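Polyketide biosynthesis 3-hydroxy-3-methylglutaryl-ACP synthase PksG (Bacillus subtilis, PDB 4YXT) catalyses the aldol condensation of acetyl-ACP with a beta-ketothioester polyketide intermediate during synthesis of the antibiotic bacillaene. Local coordinates at residues 219-224 and 261-266; 60-65 and 174-179; 49-54 and 83-88; 35-40 and 165-170. The protein carries 1 engineered substitution. All blocks are in the same frame, centred on the assembly; numbering follows the deposited sequence.

Contact 1. Residues 219-224 and 261-266; sequences SYLDCC and HRTMMR
Cys-224 and Met-264 form the tight end of a helix-helix contact within the thiolase fold, where helix 213-234 lies beside helix 254-267. The thiol SG of Cys-224 sits 3.6 Å from Met-264 CG and 3.8 Å from Met-264 SD, so the sulfur of one residue rests against the bend in the other's chain. That bend explains the fit: Met-264 is folded at both chi2 (-60°) and chi3 (-71°), which curls the thioether round and carries its methyl over the backbone of the opposite helix. Cys-224 meets it with SG swung away from its own backbone N. Both residues are buried. Phe-324 of strand 319-327 touches Cys-224 and Tyr-240 packs on Met-264, so aromatic residues cover this sulfur-rich pair.

Toward Leu-221 and Thr-263 the contact opens out. Both residues are partly exposed, and their side chains cross at about a right angle. They approach no closer than 4.1 Å, between Leu-221 CD2 and Thr-263 OG1. The hydroxyl is not looking for a partner across the gap: with chi1 at -56° it hydrogen-bonds the carbonyl of Gly-259, in the preceding turn of its own helix. Its meeting with the leucine is therefore plain van der Waals packing. The neighbouring Tyr-220 turns inward instead, and its OH hydrogen-bonds the carbonyl of His-250, the presumed proton donor/acceptor. At the packed end, the farthest reach of the methionine brings Met-264 CE to 3.6 Å from Cys-224 O.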
loop_
_atom_site.group_PDB
_atom_site.type_symbol
_atom_site.label_atom_id
_atom_site.label_comp_id
_atom_site.label_asym_id
_atom_site.label_seq_id
_atom_site.Cartn_x
_atom_site.Cartn_y
_atom_site.Cartn_z
ATOM N N SER A 219 -4.232 -22.979 -3.159
ATOM C CA SER A 219 -4.035 -21.964 -2.102
ATOM C C SER A 219 -5.327 -21.163 -1.802
ATOM O O SER A 219 -5.744 -21.007 -0.639
ATOM C CB SER A 219 -2.840 -21.079 -2.386
ATOM O OG SER A 219 -2.921 -20.503 -3.661
ATOM N N TYR A 220 -6.028 -20.735 -2.828
ATOM C CA TYR A 220 -7.371 -20.180 -2.628
ATOM C C TYR A 220 -8.240 -21.042 -1.758
ATOM O O TYR A 220 -8.868 -20.545 -0.845
ATOM C CB TYR A 220 -8.051 -19.974 -3.980
ATOM C CG TYR A 220 -9.412 -19.323 -3.982
ATOM C CD1 TYR A 220 -10.550 -19.992 -3.513
ATOM C CD2 TYR A 220 -9.567 -18.020 -4.466
ATOM C CE1 TYR A 220 -11.824 -19.389 -3.571
ATOM C CE2 TYR A 220 -10.820 -17.414 -4.519
ATOM C CZ TYR A 220 -11.937 -18.086 -4.072
ATOM O OH TYR A 220 -13.152 -17.471 -4.106
ATOM N N LEU A 221 -8.306 -22.342 -2.043
ATOM C CA LEU A 221 -9.190 -23.232 -1.269
ATOM C C LEU A 221 -8.668 -23.481 0.138
ATOM O O LEU A 221 -9.428 -23.425 1.132
ATOM C CB LEU A 221 -9.381 -24.568 -1.978
ATOM C CG LEU A 221 -10.163 -24.522 -3.273
ATOM C CD1 LEU A 221 -9.981 -25.843 -4.044
ATOM C CD2 LEU A 221 -11.635 -24.197 -3.019
ATOM N N ASP A 222 -7.369 -23.714 0.256
ATOM C CA ASP A 222 -6.801 -23.768 1.610
ATOM C C ASP A 222 -7.092 -22.495 2.454
ATOM O O ASP A 222 -7.482 -22.619 3.643
ATOM C CB ASP A 222 -5.326 -24.080 1.546
ATOM C CG ASP A 222 -5.042 -25.483 0.950
ATOM O OD1 ASP A 222 -5.966 -26.346 0.913
ATOM O OD2 ASP A 222 -3.877 -25.711 0.512
ATOM N N CYS A 223 -6.977 -21.297 1.848
ATOM C CA CYS A 223 -7.255 -20.071 2.571
ATOM C C CYS A 223 -8.746 -19.899 2.851
ATOM O O CYS A 223 -9.117 -19.399 3.914
ATOM C CB CYS A 223 -6.722 -18.813 1.903
ATOM S SG CYS A 223 -4.911 -18.622 1.651
ATOM N N CYS A 224 -9.597 -20.289 1.901
ATOM C CA CYS A 224 -11.031 -20.265 2.162
ATOM C C CYS A 224 -11.408 -21.032 3.461
ATOM O O CYS A 224 -12.153 -20.523 4.323
ATOM C CB CYS A 224 -11.784 -20.794 0.951
ATOM S SG CYS A 224 -13.497 -20.385 1.077
ATOM N N HIS A 261 -17.468 -22.943 -2.966
ATOM C CA HIS A 261 -18.669 -23.077 -2.115
ATOM C C HIS A 261 -18.989 -24.564 -1.843
ATOM O O HIS A 261 -19.299 -24.923 -0.729
ATOM C CB HIS A 261 -19.895 -22.345 -2.730
ATOM C CG HIS A 261 -21.193 -22.653 -2.046
ATOM N ND1 HIS A 261 -22.058 -23.633 -2.495
ATOM C CD2 HIS A 261 -21.764 -22.133 -0.933
ATOM C CE1 HIS A 261 -23.115 -23.683 -1.710
ATOM N NE2 HIS A 261 -22.967 -22.788 -0.749
ATOM N N ARG A 262 -18.881 -25.412 -2.861
ATOM C CA ARG A 262 -19.132 -26.870 -2.702
ATOM C C ARG A 262 -18.165 -27.517 -1.706
ATOM O O ARG A 262 -18.565 -28.299 -0.882
ATOM C CB ARG A 262 -18.997 -27.561 -4.061
ATOM C CG ARG A 262 -19.173 -29.071 -4.045
ATOM C CD ARG A 262 -19.626 -29.552 -5.415
ATOM N NE ARG A 262 -18.873 -28.919 -6.516
ATOM C CZ ARG A 262 -19.376 -28.149 -7.498
ATOM N NH1 ARG A 262 -20.681 -27.868 -7.585
ATOM N NH2 ARG A 262 -18.555 -27.648 -8.425
ATOM N N THR A 263 -16.882 -27.169 -1.813
ATOM C CA THR A 263 -15.847 -27.635 -0.941
ATOM C C THR A 263 -16.177 -27.217 0.464
ATOM O O THR A 263 -16.260 -28.055 1.346
ATOM C CB THR A 263 -14.506 -27.051 -1.373
ATOM O OG1 THR A 263 -14.261 -27.390 -2.753
ATOM C CG2 THR A 263 -13.380 -27.591 -0.528
ATOM N N MET A 264 -16.433 -25.926 0.691
ATOM C CA MET A 264 -16.721 -25.456 2.067
ATOM C C MET A 264 -17.916 -26.141 2.698
ATOM O O MET A 264 -17.877 -26.526 3.879
ATOM C CB MET A 264 -16.959 -23.940 2.100
ATOM C CG MET A 264 -15.710 -23.123 1.838
ATOM S SD MET A 264 -14.419 -23.465 3.055
ATOM C CE MET A 264 -15.031 -22.730 4.568
ATOM N N MET A 265 -19.003 -26.238 1.927
ATOM C CA MET A 265 -20.258 -26.818 2.442
ATOM C C MET A 265 -20.087 -28.284 2.845
ATOM O O MET A 265 -20.673 -28.705 3.826
ATOM C CB MET A 265 -21.388 -26.739 1.399
ATOM C CG MET A 265 -21.943 -25.357 1.198
ATOM S SD MET A 265 -22.656 -24.614 2.694
ATOM C CE MET A 265 -21.948 -23.021 2.335
ATOM N N ARG A 266 -19.295 -29.049 2.089
ATOM C CA ARG A 266 -18.991 -30.447 2.460
ATOM C C ARG A 266 -18.086 -30.553 3.731
ATOM O O ARG A 266 -18.221 -31.510 4.502
ATOM C CB ARG A 266 -18.387 -31.198 1.259
ATOM C CG ARG A 266 -19.407 -31.521 0.159
ATOM C CD ARG A 266 -18.768 -31.633 -1.246
ATOM N NE ARG A 266 -18.268 -32.981 -1.561
ATOM C CZ ARG A 266 -17.010 -33.408 -1.394
ATOM N NH1 ARG A 266 -16.053 -32.598 -0.937
ATOM N NH2 ARG A 266 -16.711 -34.669 -1.693
#

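Contact 2. Residues 60-65 and 174-179; sequences KPIIDA and AVLVGE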
loop_
_atom_site.group_PDB
_atom_site.type_symbol
_atom_site.label_atom_id
_atom_site.label_comp_id
_atom_site.label_asym_id
_atom_site.label_seq_id
_atom_site.Cartn_x
_atom_site.Cartn_y
_atom_site.Cartn_z
ATOM N N LYS A 60 -16.812 8.918 -8.788
ATOM C CA LYS A 60 -17.471 10.170 -9.164
ATOM C C LYS A 60 -18.959 10.171 -8.772
ATOM O O LYS A 60 -19.438 11.128 -8.093
ATOM C CB LYS A 60 -17.179 10.449 -10.648
ATOM C CG LYS A 60 -17.957 11.595 -11.334
ATOM C CD LYS A 60 -17.233 12.928 -11.245
ATOM C CE LYS A 60 -17.619 13.856 -12.384
ATOM N NZ LYS A 60 -19.086 13.817 -12.680
ATOM N N PRO A 61 -19.695 9.091 -9.116
ATOM C CA PRO A 61 -21.091 9.103 -8.747
ATOM C C PRO A 61 -21.348 9.104 -7.239
ATOM O O PRO A 61 -22.361 9.635 -6.779
ATOM C CB PRO A 61 -21.641 7.846 -9.438
ATOM C CG PRO A 61 -20.783 7.716 -10.673
ATOM C CD PRO A 61 -19.423 8.066 -10.141
ATOM N N ILE A 62 -20.426 8.548 -6.472
ATOM C CA ILE A 62 -20.527 8.634 -5.048
ATOM C C ILE A 62 -20.307 10.061 -4.636
ATOM O O ILE A 62 -21.121 10.640 -3.940
ATOM C CB ILE A 62 -19.507 7.757 -4.332
ATOM C CG1 ILE A 62 -19.739 6.285 -4.675
ATOM C CG2 ILE A 62 -19.656 7.986 -2.829
ATOM C CD1 ILE A 62 -18.758 5.352 -3.977
ATOM N N ILE A 63 -19.242 10.653 -5.129
ATOM C CA ILE A 63 -18.903 11.974 -4.678
ATOM C C ILE A 63 -20.000 12.976 -5.116
ATOM O O ILE A 63 -20.398 13.859 -4.339
ATOM C CB ILE A 63 -17.484 12.355 -5.129
ATOM C CG1 ILE A 63 -16.422 11.446 -4.464
ATOM C CG2 ILE A 63 -17.194 13.784 -4.781
ATOM C CD1 ILE A 63 -16.610 11.228 -2.971
ATOM N N ASP A 64 -20.535 12.797 -6.323
ATOM C CA ASP A 64 -21.591 13.717 -6.797
ATOM C C ASP A 64 -22.805 13.630 -5.913
ATOM O O ASP A 64 -23.468 14.629 -5.707
ATOM C CB ASP A 64 -21.977 13.470 -8.237
ATOM C CG ASP A 64 -20.906 13.884 -9.184
ATOM O OD1 ASP A 64 -19.957 14.542 -8.717
ATOM O OD2 ASP A 64 -21.008 13.563 -10.394
ATOM N N ALA A 65 -23.077 12.471 -5.317
ATOM C CA ALA A 65 -24.287 12.385 -4.477
ATOM C C ALA A 65 -24.088 13.016 -3.080
ATOM O O ALA A 65 -25.048 13.116 -2.325
ATOM C CB ALA A 65 -24.785 10.944 -4.369
ATOM N N ALA A 174 -15.383 1.658 -6.027
ATOM C CA ALA A 174 -15.037 2.703 -5.114
ATOM C C ALA A 174 -15.967 2.515 -3.961
ATOM O O ALA A 174 -17.162 2.280 -4.158
ATOM C CB ALA A 174 -15.231 4.058 -5.774
ATOM N N VAL A 175 -15.438 2.592 -2.754
ATOM C CA VAL A 175 -16.171 2.322 -1.554
ATOM C C VAL A 175 -15.923 3.499 -0.587
ATOM O O VAL A 175 -14.781 3.735 -0.200
ATOM C CB VAL A 175 -15.653 1.025 -0.886
ATOM C CG1 VAL A 175 -16.312 0.785 0.462
ATOM C CG2 VAL A 175 -15.821 -0.246 -1.733
ATOM N N LEU A 176 -17.003 4.179 -0.177
ATOM C CA LEU A 176 -17.006 5.212 0.830
ATOM C C LEU A 176 -17.291 4.646 2.191
ATOM O O LEU A 176 -18.293 4.022 2.385
ATOM C CB LEU A 176 -18.113 6.224 0.524
ATOM C CG LEU A 176 -18.133 7.494 1.391
ATOM C CD1 LEU A 176 -17.007 8.468 1.053
ATOM C CD2 LEU A 176 -19.492 8.165 1.236
ATOM N N VAL A 177 -16.400 4.889 3.143
ATOM C CA VAL A 177 -16.402 4.246 4.417
ATOM C C VAL A 177 -16.593 5.356 5.447
ATOM O O VAL A 177 -15.967 6.453 5.371
ATOM C CB VAL A 177 -15.084 3.465 4.653
ATOM C CG1 VAL A 177 -15.055 2.800 6.005
ATOM C CG2 VAL A 177 -14.848 2.426 3.547
ATOM N N GLY A 178 -17.479 5.090 6.398
ATOM C CA GLY A 178 -17.921 6.126 7.312
ATOM C C GLY A 178 -18.629 5.640 8.549
ATOM O O GLY A 178 -18.721 4.429 8.803
ATOM N N GLU A 179 -19.136 6.596 9.323
ATOM C CA GLU A 179 -19.760 6.274 10.594
ATOM C C GLU A 179 -21.247 5.929 10.485
ATOM O O GLU A 179 -21.807 5.443 11.430
ATOM C CB GLU A 179 -19.500 7.411 11.594
ATOM C CG GLU A 179 -18.007 7.729 11.792
ATOM C CD GLU A 179 -17.796 8.929 12.691
ATOM O OE1 GLU A 179 -18.824 9.546 13.054
ATOM O OE2 GLU A 179 -16.639 9.257 13.053
#
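Glu-179 OE2 is gripped twice, by Gly-135 N and Gln-131 NE2, just past the end of the strand on which Ala-174 and Leu-176 receive Ile-62. The helical turn that carries Ile-62 has a polar tie of its own on its outer side, where Lys-60 NZ makes a salt bridge to the syn lone pair of Asp-64 OD2 at 3.0 Å.

The inner side is van der Waals packing, a backbone oxygen included. Ile-62 divides its two branches between two strand residues. Its longer arm is fully extended (chi2 -179°), and Ile-62 CD1 comes to 3.5 Å from Ala-174 O and 4.2 Å from Ala-174 CB. The short branch, Ile-62 CG2, lies 4.1 Å from Leu-176 CD2 and equally near that residue's CB, the two side chains sliding past one another in opposite directions. This is helix-on-sheet packing of the layered thiolase fold: the axes of the short segments 60-64 and 174-178 are 9.1 Å apart and 35° from parallel. Strand 170-178 runs between strands 137-145 and 5-12, its backbone paired to both. Alternation along it puts Ala-174 and Leu-176 under helix 51-64, whereas Val-177 packs on Phe-121, Ala-124 and Ile-128 of helix 116-130. Ala-58 and Ala-59, a turn earlier, also touch Ala-174.

Contact 3. Residues 49-54 and 83-88; sequences EDPVTF and SGIDFG
Pro-51 meets the active-site loop through two atoms of its ring, and both meetings are van der Waals contacts. Pro-51 CG sits 3.4 Å from the carbonyl oxygen Ser-83 O and 3.9 Å from Ser-83 CB. The serine's OG lies anti to its carbonyl carbon (chi1 -53°), which leaves CB to face the ring. The adjoining ring carbon, Pro-51 CD, is 3.9 Å from Ile-85 CD1, the end of the isoleucine's longer arm, in a side chain that passes the ring at a slant.

Hydrogen bonds hold each side in shape rather than joining the two. Asp-50 and Thr-53 form a capping box at the start of helix 51-64. Thr-53 N gives to Asp-50 OD1 at 2.8 Å and 168°, nearly along the acceptor's C-O axis. Asp-50 N returns a bond to Thr-53 OG1, also 2.8 Å and 163°. The proline is thus the first residue of a firmly capped helix. Across from it, Ser-83 OG bonds Asp-144 OD1 and Ile-145 N, and Asp-86 OD2 accepts from Gly-88 N at 3.0 Å in an Asx turn. Lys-89 N also gives to Asp-86 OD2.

Asp-50 OD2 is held by Arg-414 NH1 in a salt bridge and by Tyr-416 OH in a hydrogen bond.

The loop, in which Ser-83 directly follows Ala-82, the engineered position of the presumed proton donor/acceptor, leads from strand 74-80 to helix 91-99. It reaches the dimer interface, where Asp-86 OD2 also accepts from Arg-203 N of the second subunit. Pro-51 itself is wedged between this loop, Leu-91 of helix 91-99 and Ile-145 of strand 137-145.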
loop_
_atom_site.group_PDB
_atom_site.type_symbol
_atom_site.label_atom_id
_atom_site.label_comp_id
_atom_site.label_asym_id
_atom_site.label_seq_id
_atom_site.Cartn_x
_atom_site.Cartn_y
_atom_site.Cartn_z
ATOM N N GLU A 49 -7.816 4.789 -21.313
ATOM C CA GLU A 49 -8.247 4.555 -19.954
ATOM C C GLU A 49 -7.020 4.043 -19.255
ATOM O O GLU A 49 -6.094 3.534 -19.892
ATOM C CB GLU A 49 -9.351 3.563 -19.910
ATOM C CG GLU A 49 -10.599 4.033 -20.616
ATOM C CD GLU A 49 -11.620 2.943 -20.646
ATOM O OE1 GLU A 49 -11.396 1.922 -21.346
ATOM O OE2 GLU A 49 -12.606 3.091 -19.909
ATOM N N ASP A 50 -7.006 4.259 -17.953
ATOM C CA ASP A 50 -5.980 3.741 -17.096
ATOM C C ASP A 50 -6.608 3.516 -15.721
ATOM O O ASP A 50 -7.802 3.674 -15.563
ATOM C CB ASP A 50 -4.774 4.671 -17.100
ATOM C CG ASP A 50 -4.976 5.915 -16.296
ATOM O OD1 ASP A 50 -6.043 6.102 -15.673
ATOM O OD2 ASP A 50 -3.991 6.668 -16.240
ATOM N N PRO A 51 -5.825 3.065 -14.742
ATOM C CA PRO A 51 -6.480 2.923 -13.408
ATOM C C PRO A 51 -7.004 4.174 -12.731
ATOM O O PRO A 51 -7.845 4.069 -11.818
ATOM C CB PRO A 51 -5.379 2.305 -12.563
ATOM C CG PRO A 51 -4.545 1.572 -13.571
ATOM C CD PRO A 51 -4.523 2.396 -14.803
ATOM N N VAL A 52 -6.449 5.326 -13.047
ATOM C CA VAL A 52 -7.012 6.605 -12.570
ATOM C C VAL A 52 -8.406 6.852 -13.178
ATOM O O VAL A 52 -9.388 7.088 -12.473
ATOM C CB VAL A 52 -6.096 7.783 -12.939
ATOM C CG1 VAL A 52 -6.721 9.078 -12.449
ATOM C CG2 VAL A 52 -4.690 7.542 -12.345
ATOM N N THR A 53 -8.501 6.716 -14.490
ATOM C CA THR A 53 -9.769 6.930 -15.145
ATOM C C THR A 53 -10.774 5.964 -14.590
ATOM O O THR A 53 -11.903 6.363 -14.291
ATOM C CB THR A 53 -9.688 6.809 -16.687
ATOM O OG1 THR A 53 -9.415 5.456 -17.071
ATOM C CG2 THR A 53 -8.585 7.741 -17.244
ATOM N N PHE A 54 -10.347 4.704 -14.427
ATOM C CA PHE A 54 -11.258 3.650 -13.979
ATOM C C PHE A 54 -11.698 3.960 -12.572
ATOM O O PHE A 54 -12.876 3.830 -12.310
ATOM C CB PHE A 54 -10.635 2.243 -14.021
ATOM C CG PHE A 54 -10.976 1.458 -15.242
ATOM C CD1 PHE A 54 -10.468 1.808 -16.458
ATOM C CD2 PHE A 54 -11.814 0.346 -15.159
ATOM C CE1 PHE A 54 -10.791 1.076 -17.609
ATOM C CE2 PHE A 54 -12.149 -0.398 -16.284
ATOM C CZ PHE A 54 -11.639 -0.028 -17.517
ATOM N N SER A 83 -1.880 -2.574 -10.608
ATOM C CA SER A 83 -1.757 -1.993 -11.930
ATOM C C SER A 83 -1.130 -0.601 -11.776
ATOM O O SER A 83 -1.588 0.381 -12.334
ATOM C CB SER A 83 -3.123 -1.912 -12.589
ATOM O OG SER A 83 -3.812 -3.165 -12.589
ATOM N N GLY A 84 -0.113 -0.515 -10.943
ATOM C CA GLY A 84 0.462 0.755 -10.620
ATOM C C GLY A 84 1.037 1.497 -11.804
ATOM O O GLY A 84 1.461 0.915 -12.818
ATOM N N ILE A 85 1.140 2.801 -11.615
ATOM C CA ILE A 85 1.559 3.730 -12.667
ATOM C C ILE A 85 3.008 4.158 -12.454
ATOM O O ILE A 85 3.613 4.765 -13.306
ATOM C CB ILE A 85 0.562 4.935 -12.604
ATOM C CG1 ILE A 85 -0.125 5.073 -13.937
ATOM C CG2 ILE A 85 1.130 6.182 -11.934
ATOM C CD1 ILE A 85 -0.866 3.781 -14.291
ATOM N N ASP A 86 3.521 3.905 -11.255
ATOM C CA ASP A 86 4.780 4.457 -10.836
ATOM C C ASP A 86 5.291 3.607 -9.722
ATOM O O ASP A 86 4.506 3.117 -8.932
ATOM C CB ASP A 86 4.565 5.865 -10.323
ATOM C CG ASP A 86 5.810 6.679 -10.340
ATOM O OD1 ASP A 86 6.188 7.092 -11.473
ATOM O OD2 ASP A 86 6.435 6.917 -9.241
ATOM N N PHE A 87 6.593 3.461 -9.600
ATOM C CA PHE A 87 7.134 2.790 -8.414
ATOM C C PHE A 87 6.874 3.521 -7.090
ATOM O O PHE A 87 6.787 2.849 -6.054
ATOM C CB PHE A 87 8.609 2.417 -8.606
ATOM C CG PHE A 87 8.761 1.173 -9.426
ATOM C CD1 PHE A 87 8.531 1.211 -10.804
ATOM C CD2 PHE A 87 8.990 -0.040 -8.822
ATOM C CE1 PHE A 87 8.585 0.049 -11.554
ATOM C CE2 PHE A 87 9.051 -1.207 -9.570
ATOM C CZ PHE A 87 8.873 -1.161 -10.939
ATOM N N GLY A 88 6.739 4.852 -7.139
ATOM C CA GLY A 88 6.584 5.687 -5.950
ATOM C C GLY A 88 5.302 6.503 -5.907
ATOM O O GLY A 88 4.555 6.465 -4.941
#

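Contact 4. Residues 35-40 and 165-170; sequences ENLLMK and EPSAGA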
loop_
_atom_site.group_PDB
_atom_site.type_symbol
_atom_site.label_atom_id
_atom_site.label_comp_id
_atom_site.label_asym_id
_atom_site.label_seq_id
_atom_site.Cartn_x
_atom_site.Cartn_y
_atom_site.Cartn_z
ATOM N N GLU A 35 -17.368 -23.393 -20.739
ATOM C CA GLU A 35 -18.697 -23.238 -20.135
ATOM C C GLU A 35 -18.608 -23.406 -18.629
ATOM O O GLU A 35 -19.413 -22.863 -17.872
ATOM C CB GLU A 35 -19.705 -24.252 -20.723
ATOM C CG GLU A 35 -20.069 -23.998 -22.181
ATOM C CD GLU A 35 -21.212 -24.874 -22.720
ATOM O OE1 GLU A 35 -21.466 -24.822 -23.941
ATOM O OE2 GLU A 35 -21.887 -25.596 -21.960
ATOM N N ASN A 36 -17.628 -24.174 -18.192
ATOM C CA ASN A 36 -17.405 -24.369 -16.771
ATOM C C ASN A 36 -16.836 -23.151 -16.058
ATOM O O ASN A 36 -17.051 -23.006 -14.897
ATOM C CB ASN A 36 -16.537 -25.596 -16.550
ATOM C CG ASN A 36 -17.345 -26.881 -16.659
ATOM O OD1 ASN A 36 -18.308 -27.086 -15.903
ATOM N ND2 ASN A 36 -16.964 -27.754 -17.601
ATOM N N LEU A 37 -16.129 -22.278 -16.752
ATOM C CA LEU A 37 -15.762 -20.937 -16.210
ATOM C C LEU A 37 -16.963 -20.125 -15.658
ATOM O O LEU A 37 -16.888 -19.505 -14.575
ATOM C CB LEU A 37 -15.137 -20.113 -17.304
ATOM C CG LEU A 37 -13.981 -20.776 -18.044
ATOM C CD1 LEU A 37 -13.482 -19.825 -19.114
ATOM C CD2 LEU A 37 -12.869 -21.176 -17.069
ATOM N N LEU A 38 -18.064 -20.143 -16.414
ATOM C CA LEU A 38 -19.306 -19.444 -16.086
ATOM C C LEU A 38 -19.154 -17.946 -16.282
ATOM O O LEU A 38 -19.503 -17.167 -15.408
ATOM C CB LEU A 38 -19.776 -19.742 -14.652
ATOM C CG LEU A 38 -20.066 -21.170 -14.189
ATOM C CD1 LEU A 38 -20.608 -21.177 -12.755
ATOM C CD2 LEU A 38 -21.024 -21.961 -15.061
ATOM N N MET A 39 -18.624 -17.550 -17.418
ATOM C CA MET A 39 -18.365 -16.141 -17.723
ATOM C C MET A 39 -19.075 -15.733 -19.020
ATOM O O MET A 39 -19.329 -16.569 -19.855
ATOM C CB MET A 39 -16.857 -15.915 -17.791
ATOM C CG MET A 39 -16.168 -16.139 -16.433
ATOM S SD MET A 39 -16.845 -15.201 -15.014
ATOM C CE MET A 39 -15.540 -13.982 -14.801
ATOM N N LYS A 40 -19.437 -14.459 -19.174
ATOM C CA LYS A 40 -20.188 -14.031 -20.376
ATOM C C LYS A 40 -19.597 -12.826 -21.018
ATOM O O LYS A 40 -19.579 -12.745 -22.217
ATOM C CB LYS A 40 -21.670 -13.740 -20.072
ATOM C CG LYS A 40 -22.359 -14.757 -19.171
ATOM C CD LYS A 40 -23.573 -14.164 -18.491
ATOM C CE LYS A 40 -24.794 -14.161 -19.409
ATOM N NZ LYS A 40 -26.032 -13.749 -18.649
ATOM N N GLU A 165 -7.890 -15.963 -20.788
ATOM C CA GLU A 165 -8.260 -14.796 -21.571
ATOM C C GLU A 165 -9.738 -14.386 -21.512
ATOM O O GLU A 165 -10.046 -13.210 -21.518
ATOM C CB GLU A 165 -7.884 -15.048 -23.006
ATOM C CG GLU A 165 -8.022 -13.852 -23.891
ATOM C CD GLU A 165 -7.977 -14.224 -25.379
ATOM O OE1 GLU A 165 -7.994 -15.435 -25.711
ATOM O OE2 GLU A 165 -7.940 -13.287 -26.200
ATOM N N PRO A 166 -10.659 -15.351 -21.476
ATOM C CA PRO A 166 -12.047 -14.953 -21.346
ATOM C C PRO A 166 -12.444 -14.324 -20.001
ATOM O O PRO A 166 -13.524 -13.749 -19.906
ATOM C CB PRO A 166 -12.812 -16.282 -21.544
ATOM C CG PRO A 166 -11.836 -17.222 -22.123
ATOM C CD PRO A 166 -10.531 -16.812 -21.552
ATOM N N SER A 167 -11.625 -14.465 -18.959
ATOM C CA SER A 167 -11.966 -13.865 -17.634
ATOM C C SER A 167 -11.095 -12.644 -17.256
ATOM O O SER A 167 -11.259 -12.083 -16.183
ATOM C CB SER A 167 -11.825 -14.923 -16.532
ATOM O OG SER A 167 -12.601 -16.079 -16.853
ATOM N N ALA A 168 -10.168 -12.266 -18.136
ATOM C CA ALA A 168 -9.136 -11.315 -17.832
ATOM C C ALA A 168 -9.695 -9.912 -17.990
ATOM O O ALA A 168 -9.568 -9.321 -19.053
ATOM C CB ALA A 168 -7.947 -11.527 -18.776
ATOM N N GLY A 169 -10.282 -9.357 -16.931
ATOM C CA GLY A 169 -10.957 -8.081 -17.046
ATOM C C GLY A 169 -10.288 -6.777 -16.640
ATOM O O GLY A 169 -9.067 -6.683 -16.459
ATOM N N ALA A 170 -11.123 -5.746 -16.563
ATOM C CA ALA A 170 -10.733 -4.397 -16.190
ATOM C C ALA A 170 -11.917 -3.772 -15.453
ATOM O O ALA A 170 -13.055 -3.861 -15.895
ATOM C CB ALA A 170 -10.427 -3.563 -17.404
#
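Met-39 lays its side chain alongside Ser-167, with Met-39 CG 3.6 Å from the hydroxyl oxygen Ser-167 OG. The chain then folds back on itself, bent at chi2 (-53°) and again at chi3, so that its end stays close and Met-39 CE comes within 4.2 Å of the same oxygen. Two carbons of one methionine thus approach the hydroxyl oxygen from the same side.

A second patch lies beside it. Leu-37 CD1 packs on the ring carbon Pro-166 CG at 4.3 Å, and the same methyl stands 4.5 Å from Ser-167 OG. The chain leaves helix 31-37 at Leu-38, which has a positive phi of 73° and whose own side chain takes no part; Leu-37 before it and Met-39 after it both point toward 165-170. On the other side, Pro-166 and Ser-167 follow helix 161-164, and an inverse gamma turn centred on Ala-168 leads the chain on toward strand 170-178.

The contact thus joins a helix end to the loop feeding a central strand in the N-terminal half of the thiolase fold, and the side chain of Met-39 is about 10 Å from that of the presumed catalytic His-250. Phe-253 touches both Met-39 and Ser-167. Among the ties to other parts of the chain are backbone hydrogen bonds from Leu-37 to Gly-255 and from Ser-167 to Asn-296.

Between the two segments themselves, four buried residues meet as carbon on carbon and carbon on one hydroxyl oxygen, so this non-polar packing rests on fit.

Overall arrangement
Contacts 2 and 3 share helix 51-64, one at its far end and one at its capped start, with centres 20 Å apart. Contact 3 touches contact 4 where Phe-54 CE2 packs 3.5 Å from Ala-170 C, and strand 170-178 continues from contact 4 into contact 2. Contact 1 lies across the chain's centre from contacts 2 and 3, but its centre is only 20 Å from that of contact 4. Three contacts approach the presumed catalytic residues, measured between side chains: Ser-83 of contact 3 is about 10 Å and Ser-167 of contact 4 about 11 Å from Cys-114, while Cys-224 of contact 1 and Met-39 of contact 4 are about 9 and 10 Å from His-250. Contact 2 lies away.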